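Local coordinates for YfkN protein (Bacillus subtilis subsp. subtilis, PDB 3GVE), which belongs to the calcineurin-like phosphoesterase family and binds a manganese and a magnesium ion at neighbouring sites, at residues Lys88-Pro91 with Ile92-Val95; Asn326-Gln329 with Gln330-Gln333. All blocks are in the same frame, centred on the assembly; numbering follows the deposited sequence.

Contact 1. Residues Lys88-Pro91 with Ile92-Val95; sequences KTHP and IISV
His90 caps the start of helix 91-98 with its own ring: His90 ND1 accepts the backbone N-H of Ile92 at 3.1 Å. The donor arrives at the ring edge, only 8° out of its plane. Placing CG anti to the His90 backbone N (chi1 -168°) sets the imidazole beside its own carbonyl, where it runs alongside Ile92, both side chains pointing the same way, with His90 CE1 3.7 Å from Ile92 CD1. This is the tight, buried part. Ala75 and Ile83 of helix 70-85 pack against the His90 side chain, Leu71 packs on Ile92, and on another flank Ile93 CG1 rests 3.8 Å from His90 CB, with Thr121 touching both residues.

The backbone of the same residue is engaged too. His90 O takes the N-H of Ser94 at 2.9 Å, and, one residue further on, Pro91 O takes that of Val95 at 3.3 Å, the Val95 donor tilted 30° from the carbonyl plane. Pro91, with no N-H to offer, suits the first helical turn.

Packing is lighter where Thr89 and Ser94 are partly exposed. There the methyl Thr89 CG2 meets the hydroxyl Ser94 OG at 3.4 Å. Side-chain capping of a backbone N-H two residues on, followed by a proline, marks His90 as the N-cap of an α-helix.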
ATOM      1  N   LYS A  88     -15.568 -24.358   6.017  1.00 21.46           N
ATOM      2  CA  LYS A  88     -15.451 -23.155   6.818  1.00 20.21           C
ATOM      3  C   LYS A  88     -15.755 -22.008   5.901  1.00 15.69           C
ATOM      4  O   LYS A  88     -15.369 -22.023   4.757  1.00 16.22           O
ATOM      5  CB  LYS A  88     -14.032 -22.984   7.333  1.00 23.25           C
ATOM      6  CG  LYS A  88     -13.797 -23.541   8.714  1.00 26.78           C
ATOM      7  CD  LYS A  88     -12.364 -23.282   9.156  1.00 29.11           C
ATOM      8  CE  LYS A  88     -11.702 -24.552   9.672  1.00 31.26           C
ATOM      9  NZ  LYS A  88     -11.453 -24.503  11.110  1.00 32.51           N
ATOM     10  N   THR A  89     -16.462 -21.022   6.413  1.00 13.63           N
ATOM     11  CA  THR A  89     -16.673 -19.780   5.677  1.00 13.18           C
ATOM     12  C   THR A  89     -15.424 -18.897   5.778  1.00 11.45           C
ATOM     13  O   THR A  89     -14.846 -18.756   6.833  1.00 12.25           O
ATOM     14  CB  THR A  89     -17.851 -19.012   6.268  1.00 13.99           C
ATOM     15  OG1 THR A  89     -19.009 -19.845   6.240  1.00 16.89           O
ATOM     16  CG2 THR A  89     -18.135 -17.739   5.470  1.00 13.68           C
ATOM     17  N   HIS A  90     -15.009 -18.291   4.680  1.00 10.45           N
ATOM     18  CA  HIS A  90     -13.894 -17.345   4.748  1.00 10.41           C
ATOM     19  C   HIS A  90     -14.269 -16.285   5.799  1.00 10.00           C
ATOM     20  O   HIS A  90     -15.335 -15.721   5.732  1.00  9.52           O
ATOM     21  CB  HIS A  90     -13.696 -16.692   3.378  1.00  9.78           C
ATOM     22  CG  HIS A  90     -12.417 -15.921   3.254  1.00  8.67           C
ATOM     23  ND1 HIS A  90     -12.092 -14.883   4.099  1.00 10.24           N
ATOM     24  CD2 HIS A  90     -11.380 -16.050   2.398  1.00  9.14           C
ATOM     25  CE1 HIS A  90     -10.915 -14.400   3.762  1.00  9.77           C
ATOM     26  NE2 HIS A  90     -10.463 -15.085   2.729  1.00  9.56           N
ATOM     27  N   PRO A  91     -13.383 -16.010   6.755  1.00 10.61           N
ATOM     28  CA  PRO A  91     -13.702 -15.049   7.823  1.00 10.44           C
ATOM     29  C   PRO A  91     -14.117 -13.662   7.311  1.00 10.10           C
ATOM     30  O   PRO A  91     -14.952 -13.035   7.917  1.00 10.43           O
ATOM     31  CB  PRO A  91     -12.398 -14.979   8.621  1.00 12.62           C
ATOM     32  CG  PRO A  91     -11.828 -16.314   8.461  1.00 14.21           C
ATOM     33  CD  PRO A  91     -12.107 -16.693   7.029  1.00 12.38           C
ATOM     34  N   ILE A  92     -13.551 -13.208   6.200  1.00  9.57           N
ATOM     35  CA  ILE A  92     -13.983 -11.933   5.631  1.00  9.52           C
ATOM     36  C   ILE A  92     -15.441 -12.025   5.140  1.00  8.91           C
ATOM     37  O   ILE A  92     -16.253 -11.141   5.375  1.00  9.58           O
ATOM     38  CB  ILE A  92     -13.037 -11.471   4.518  1.00 10.12           C
ATOM     39  CG1 ILE A  92     -11.702 -11.052   5.143  1.00 10.34           C
ATOM     40  CG2 ILE A  92     -13.668 -10.334   3.716  1.00 11.15           C
ATOM     41  CD1 ILE A  92     -10.622 -10.746   4.130  1.00 11.29           C
ATOM     42  N   ILE A  93     -15.754 -13.120   4.465  1.00  9.06           N
ATOM     43  CA  ILE A  93     -17.119 -13.387   4.036  1.00  8.53           C
ATOM     44  C   ILE A  93     -18.089 -13.491   5.227  1.00  8.81           C
ATOM     45  O   ILE A  93     -19.204 -13.019   5.143  1.00  9.71           O
ATOM     46  CB  ILE A  93     -17.190 -14.632   3.117  1.00  9.06           C
ATOM     47  CG1 ILE A  93     -16.353 -14.403   1.835  1.00 10.39           C
ATOM     48  CG2 ILE A  93     -18.654 -14.995   2.773  1.00 10.11           C
ATOM     49  CD1 ILE A  93     -16.814 -13.196   0.971  1.00 11.35           C
ATOM     50  N   SER A  94     -17.655 -14.081   6.339  1.00  9.67           N
ATOM     51  CA  SER A  94     -18.509 -14.062   7.570  1.00 10.18           C
ATOM     52  C   SER A  94     -18.875 -12.674   7.997  1.00  8.56           C
ATOM     53  O   SER A  94     -20.007 -12.456   8.434  1.00  9.88           O
ATOM     54  CB  SER A  94     -17.834 -14.773   8.719  1.00 12.47           C
ATOM     55  OG  SER A  94     -17.486 -16.104   8.380  1.00 15.57           O
ATOM     56  N   VAL A  95     -17.940 -11.732   7.889  1.00  8.92           N
ATOM     57  CA  VAL A  95     -18.267 -10.331   8.220  1.00  8.73           C
ATOM     58  C   VAL A  95     -19.323  -9.752   7.269  1.00  8.25           C
ATOM     59  O   VAL A  95     -20.282  -9.105   7.652  1.00  9.25           O
ATOM     60  CB  VAL A  95     -16.999  -9.427   8.209  1.00  9.26           C
ATOM     61  CG1 VAL A  95     -17.343  -7.996   8.402  1.00 10.21           C
ATOM     62  CG2 VAL A  95     -16.037  -9.884   9.351  1.00  9.98           C
TER

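Contact 2. Residues Asn326-Gln329 with Gln330-Gln333; sequences NTIQ and QTHQ
Gln329 carries CG anti to its backbone N (chi1 179°), while Gln333 turns CG back beside its own N (chi1 -67°), and this pairing lays the two extended side chains alongside each other, one turn apart and pointing the same way. Their amide planes are 13° apart, yet the closest touch is between an amide and a methylene: Gln333 NE2 lies 3.4 Å from Gln329 CG. Gln330, bent at its second torsion, reaches Gln329 through a water that donates to Gln330 OE1 at 2.9 Å and accepts weakly from Gln329 NE2. The other end of that amide, Gln330 NE2, bonds to Asn334. These glutamines form the exposed side of helix 322-340.

On another side Ile328 CD1 crosses toward Thr331, stopping 3.9 Å from Thr331 CB; Leu71 of helix 70-85 packs on both. His332, like Ile328, is buried: its ND1 is hydrogen-bonded to Tyr29 OH and its ring meets Tyr27 edge-to-face.

Behind the side chains the backbone is only partly regular. His332 N reaches Ile328 O at 2.9 Å and Gln333 N reaches Gln329 O at 2.8 Å, both nearly straight. In the turn before, the backbone opens at two successive positions, and water fills the role of the missing direct bonds. One molecule accepts from Gln330 N at 3.0 Å and donates to Asn326 O; a second accepts from Thr331 N at 3.0 Å and donates to Thr327 O. Two successive i to i+4 bonds are thus replaced by bridges, the signature of a water-inserted kink in an amphipathic α-helix.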
ATOM      1  N   ASN A 326     -17.260  -8.307  16.665  1.00 13.63           N
ATOM      2  CA  ASN A 326     -17.645  -9.594  17.223  1.00 15.16           C
ATOM      3  C   ASN A 326     -17.423 -10.736  16.228  1.00 13.90           C
ATOM      4  O   ASN A 326     -16.993 -11.810  16.579  1.00 14.82           O
ATOM      5  CB  ASN A 326     -19.112  -9.581  17.676  1.00 19.09           C
ATOM      6  CG  ASN A 326     -19.332  -8.796  18.962  1.00 24.51           C
ATOM      7  OD1 ASN A 326     -18.390  -8.418  19.630  1.00 26.20           O
ATOM      8  ND2 ASN A 326     -20.580  -8.543  19.289  1.00 26.70           N
ATOM      9  N   THR A 327     -17.727 -10.475  14.969  1.00 11.87           N
ATOM     10  CA  THR A 327     -17.636 -11.499  13.953  1.00 12.12           C
ATOM     11  C   THR A 327     -16.188 -11.869  13.635  1.00 11.54           C
ATOM     12  O   THR A 327     -15.858 -13.019  13.526  1.00 13.26           O
ATOM     13  CB  THR A 327     -18.385 -11.055  12.681  1.00 11.85           C
ATOM     14  OG1 THR A 327     -19.738 -10.760  13.028  1.00 13.34           O
ATOM     15  CG2 THR A 327     -18.396 -12.160  11.648  1.00 12.98           C
ATOM     16  N   ILE A 328     -15.332 -10.869  13.518  1.00 11.16           N
ATOM     17  CA  ILE A 328     -13.952 -11.088  13.091  1.00 11.23           C
ATOM     18  C   ILE A 328     -12.935 -11.275  14.225  1.00 11.49           C
ATOM     19  O   ILE A 328     -11.831 -11.638  13.974  1.00 11.42           O
ATOM     20  CB  ILE A 328     -13.477  -9.914  12.180  1.00 11.08           C
ATOM     21  CG1 ILE A 328     -12.313 -10.353  11.287  1.00 11.05           C
ATOM     22  CG2 ILE A 328     -13.114  -8.688  13.029  1.00 11.20           C
ATOM     23  CD1 ILE A 328     -12.692 -11.414  10.251  1.00 11.99           C
ATOM     24  N   GLN A 329     -13.328 -11.013  15.463  1.00 12.67           N
ATOM     25  CA  GLN A 329     -12.387 -10.974  16.586  1.00 14.06           C
ATOM     26  C   GLN A 329     -11.425 -12.159  16.671  1.00 13.43           C
ATOM     27  O   GLN A 329     -10.231 -11.968  16.785  1.00 13.21           O
ATOM     28  CB  GLN A 329     -13.137 -10.845  17.913  1.00 16.50           C
ATOM     29  CG  GLN A 329     -12.220 -10.820  19.099  1.00 19.37           C
ATOM     30  CD  GLN A 329     -12.887 -10.195  20.276  1.00 22.79           C
ATOM     31  OE1 GLN A 329     -13.160  -9.023  20.287  1.00 23.12           O
ATOM     32  NE2 GLN A 329     -13.175 -11.001  21.276  1.00 25.29           N
ATOM     33  N   GLN A 330     -11.956 -13.372  16.620  1.00 13.25           N
ATOM     34  CA  GLN A 330     -11.102 -14.560  16.766  1.00 14.31           C
ATOM     35  C   GLN A 330     -10.076 -14.626  15.636  1.00 12.93           C
ATOM     36  O   GLN A 330      -8.927 -14.895  15.855  1.00 12.79           O
ATOM     37  CB  GLN A 330     -11.911 -15.858  16.827  1.00 16.95           C
ATOM     38  CG  GLN A 330     -11.063 -17.062  17.270  1.00 21.32           C
ATOM     39  CD  GLN A 330     -10.292 -16.775  18.560  1.00 24.52           C
ATOM     40  OE1 GLN A 330     -10.891 -16.503  19.589  1.00 26.59           O
ATOM     41  NE2 GLN A 330      -8.961 -16.789  18.488  1.00 24.53           N
ATOM     42  N   THR A 331     -10.532 -14.367  14.421  1.00 11.92           N
ATOM     43  CA  THR A 331      -9.634 -14.361  13.267  1.00 12.17           C
ATOM     44  C   THR A 331      -8.569 -13.271  13.395  1.00 12.40           C
ATOM     45  O   THR A 331      -7.420 -13.475  13.092  1.00 12.78           O
ATOM     46  CB  THR A 331     -10.418 -14.134  11.961  1.00 12.99           C
ATOM     47  OG1 THR A 331     -11.386 -15.171  11.804  1.00 14.30           O
ATOM     48  CG2 THR A 331      -9.476 -14.135  10.756  1.00 13.27           C
ATOM     49  N   HIS A 332      -9.000 -12.103  13.828  1.00 12.65           N
ATOM     50  CA  HIS A 332      -8.091 -10.995  14.072  1.00 12.52           C
ATOM     51  C   HIS A 332      -7.022 -11.371  15.105  1.00 12.31           C
ATOM     52  O   HIS A 332      -5.856 -11.141  14.888  1.00 13.26           O
ATOM     53  CB  HIS A 332      -8.897  -9.775  14.500  1.00 11.79           C
ATOM     54  CG  HIS A 332      -8.059  -8.625  14.958  1.00 12.16           C
ATOM     55  ND1 HIS A 332      -7.211  -7.929  14.124  1.00 12.44           N
ATOM     56  CD2 HIS A 332      -7.933  -8.064  16.178  1.00 13.20           C
ATOM     57  CE1 HIS A 332      -6.612  -6.977  14.812  1.00 12.61           C
ATOM     58  NE2 HIS A 332      -7.036  -7.037  16.058  1.00 12.32           N
ATOM     59  N   GLN A 333      -7.441 -11.986  16.205  1.00 12.83           N
ATOM     60  CA  GLN A 333      -6.482 -12.416  17.235  1.00 13.77           C
ATOM     61  C   GLN A 333      -5.550 -13.506  16.724  1.00 13.63           C
ATOM     62  O   GLN A 333      -4.373 -13.491  17.028  1.00 14.19           O
ATOM     63  CB  GLN A 333      -7.199 -12.832  18.517  1.00 14.68           C
ATOM     64  CG  GLN A 333      -7.873 -11.641  19.169  1.00 16.72           C
ATOM     65  CD  GLN A 333      -8.589 -11.975  20.434  1.00 18.36           C
ATOM     66  OE1 GLN A 333      -8.453 -13.066  20.961  1.00 19.61           O
ATOM     67  NE2 GLN A 333      -9.348 -11.030  20.935  1.00 19.38           N
TER
HETATM   68  O   HOH W   1     -14.907 -13.868  16.614  1.00 16.00           O
HETATM   69  O   HOH W   2     -13.427 -14.581  13.598  1.00 14.46           O
HETATM   70  O   HOH W   3     -12.355 -14.131  20.433  1.00 31.14           O

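How the contacts relate
Contact 1 comes first along the chain, where the loop after helix 70-85 turns into helix 91-98; contact 2 lies far later, within the C-terminal helix 322-340. Each is a single unbroken run of residues, so neither closes a long loop, and the two stand in series without nesting or crossing. In space they come together, their centres about 10 Å apart. Pro91 CB sits 3.3 Å from Thr331 OG1, and Val95 CG2 lies 3.8 Å from Ile328 CD1. Helix 322-340 is thereby packed against helix 91-98, while Leu71 of helix 70-85 touches both contacts, binding the C-terminal helix to an earlier helical pair.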